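Local coordinates for protein DPSA (Streptomyces coelicolor, PDB 4CY9) that probably oxidises and stores iron as a twelve-subunit Dps-type ferritin that is also thought to bind DNA, at residues Lys6-Gly11 and Ala76-Val81. Sequence-based numbering, arbitrary orientation.
Sequences KYTVPG and AALGGV
Tyr7 and Thr8, in the loop before helix 14-44, close over the C-terminal end of helix 50-77 of the ferritin-like helical bundle. That helix ends in a Schellman motif, with Gly79 at positive phi.

The aromatic contact is a CH-pi interaction. Gly79 CA lies over one face of the Tyr7 ring, 4.0 Å from its centroid and shifted toward the rim. Chi1 of 70° sets CG of Tyr7 between its backbone N and carbonyl carbon, and this carries the ring across the turn. A side chain at Gly79 would run into Tyr7 O. Replacing Tyr7 with an alanine would probably uncover the Gly79 turn and leave water 2 without its phenolic partner.

Water joins the segments twice. Water 1 accepts from Lys6 N and donates to Gly79 O. Water 2 links Tyr7 OH, 2.9 Å away, to Gly80 O.

Apolar packing is modest. In one of the two modelled conformers of Val9, CG2 meets Leu78 CD2 at 3.7 Å and lies farther from Ala77 CB. Leu78 also packs on Leu20, Ile21 and Leu24 of helix 14-44, tying the turn to the bundle.

The loop also faces a neighbouring subunit of the dodecamer, where Thr8 O accepts from Arg156 and Lys6 NZ bonds to Gly163 O.

A direct hydrogen bond runs from Thr8 OG1 to Leu78 O, 2.7 Å. Thr8 CA adds a CA-H...O contact to the same oxygen at 3.5 Å. The hydroxyl approaches with a C=O...OG1 angle of 114°, tilted 32° out of the Leu78 carbonyl plane.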
loop_
_atom_site.group_PDB
_atom_site.type_symbol
_atom_site.label_atom_id
_atom_site.label_comp_id
_atom_site.label_asym_id
_atom_site.label_seq_id
_atom_site.Cartn_x
_atom_site.Cartn_y
_atom_site.Cartn_z
ATOM N N LYS A 6 -13.745 -25.935 -33.032
ATOM C CA LYS A 6 -12.762 -26.950 -33.450
ATOM C C LYS A 6 -12.008 -27.618 -32.320
ATOM O O LYS A 6 -11.507 -28.744 -32.495
ATOM C CB LYS A 6 -11.761 -26.332 -34.475
ATOM C CG LYS A 6 -12.563 -25.864 -35.684
ATOM C CD LYS A 6 -11.592 -25.288 -36.697
ATOM C CE LYS A 6 -12.460 -24.846 -37.887
ATOM N NZ LYS A 6 -11.766 -23.735 -38.590
ATOM N N TYR A 7 -11.917 -27.005 -31.127
ATOM C CA TYR A 7 -11.340 -27.635 -29.986
ATOM C C TYR A 7 -12.185 -27.101 -28.837
ATOM O O TYR A 7 -12.834 -26.103 -29.032
ATOM C CB TYR A 7 -9.804 -27.132 -29.790
ATOM C CG TYR A 7 -9.759 -25.664 -29.342
ATOM C CD1 TYR A 7 -9.752 -24.620 -30.297
ATOM C CD2 TYR A 7 -9.707 -25.282 -27.936
ATOM C CE1 TYR A 7 -9.736 -23.305 -29.918
ATOM C CE2 TYR A 7 -9.782 -23.913 -27.555
ATOM C CZ TYR A 7 -9.731 -22.945 -28.550
ATOM O OH TYR A 7 -9.786 -21.604 -28.196
ATOM N N THR A 8 -12.119 -27.708 -27.663
ATOM C CA THR A 8 -12.784 -27.120 -26.465
ATOM C C THR A 8 -12.003 -27.591 -25.249
ATOM O O THR A 8 -10.975 -28.311 -25.397
ATOM C CB THR A 8 -14.301 -27.447 -26.506
ATOM O OG1 THR A 8 -14.925 -26.677 -25.478
ATOM C CG2 THR A 8 -14.543 -28.986 -26.181
ATOM N N VAL A 9 -12.508 -27.296 -24.096
ATOM C CA VAL A 9 -11.884 -27.620 -22.875
ATOM C C VAL A 9 -11.818 -29.187 -22.759
ATOM O O VAL A 9 -12.789 -29.837 -23.256
ATOM C CB VAL A 9 -12.859 -27.045 -21.900
ATOM C CG1 VAL A 9 -12.519 -27.603 -20.537
ATOM C CG2 VAL A 9 -12.744 -25.489 -21.903
ATOM N N PRO A 10 -10.740 -29.747 -22.232
ATOM C CA PRO A 10 -10.686 -31.249 -22.136
ATOM C C PRO A 10 -11.925 -31.781 -21.380
ATOM O O PRO A 10 -12.353 -31.247 -20.333
ATOM C CB PRO A 10 -9.422 -31.473 -21.305
ATOM C CG PRO A 10 -8.463 -30.397 -21.837
ATOM C CD PRO A 10 -9.462 -29.166 -21.766
ATOM N N GLY A 11 -12.451 -32.882 -21.935
ATOM C CA GLY A 11 -13.522 -33.563 -21.153
ATOM C C GLY A 11 -14.898 -33.155 -21.627
ATOM O O GLY A 11 -15.912 -33.721 -21.082
ATOM N N ALA A 76 -13.869 -18.089 -24.862
ATOM C CA ALA A 76 -12.673 -18.345 -25.670
ATOM C C ALA A 76 -12.018 -19.683 -25.288
ATOM O O ALA A 76 -11.636 -20.487 -26.194
ATOM C CB ALA A 76 -11.662 -17.154 -25.401
ATOM N N ALA A 77 -11.996 -20.040 -23.980
ATOM C CA ALA A 77 -11.411 -21.328 -23.542
ATOM C C ALA A 77 -12.266 -22.493 -24.112
ATOM O O ALA A 77 -11.719 -23.528 -24.453
ATOM C CB ALA A 77 -11.388 -21.376 -22.019
ATOM N N LEU A 78 -13.580 -22.238 -24.213
ATOM C CA LEU A 78 -14.474 -23.316 -24.797
ATOM C C LEU A 78 -14.333 -23.376 -26.299
ATOM O O LEU A 78 -14.932 -24.359 -26.899
ATOM C CB LEU A 78 -15.990 -23.006 -24.457
ATOM C CG LEU A 78 -16.232 -23.270 -22.975
ATOM C CD1 LEU A 78 -17.553 -22.596 -22.540
ATOM C CD2 LEU A 78 -16.332 -24.794 -22.632
ATOM N N GLY A 79 -13.571 -22.529 -26.956
ATOM C CA GLY A 79 -13.284 -22.580 -28.399
ATOM C C GLY A 79 -14.061 -21.644 -29.236
ATOM O O GLY A 79 -13.939 -21.660 -30.469
ATOM N N GLY A 80 -14.768 -20.668 -28.631
ATOM C CA GLY A 80 -15.668 -19.738 -29.342
ATOM C C GLY A 80 -15.118 -18.275 -29.430
ATOM O O GLY A 80 -13.975 -17.991 -28.922
ATOM N N VAL A 81 -15.936 -17.432 -30.056
ATOM C CA VAL A 81 -15.540 -16.033 -30.264
ATOM C C VAL A 81 -16.405 -15.211 -29.288
ATOM O O VAL A 81 -17.611 -15.265 -29.342
ATOM C CB VAL A 81 -15.781 -15.630 -31.739
ATOM C CG1 VAL A 81 -15.529 -14.108 -31.837
ATOM C CG2 VAL A 81 -14.871 -16.489 -32.656
HETATM O O HOH W 1 -12.689 -23.212 -32.414
HETATM O O HOH W 2 -11.418 -19.407 -29.036
#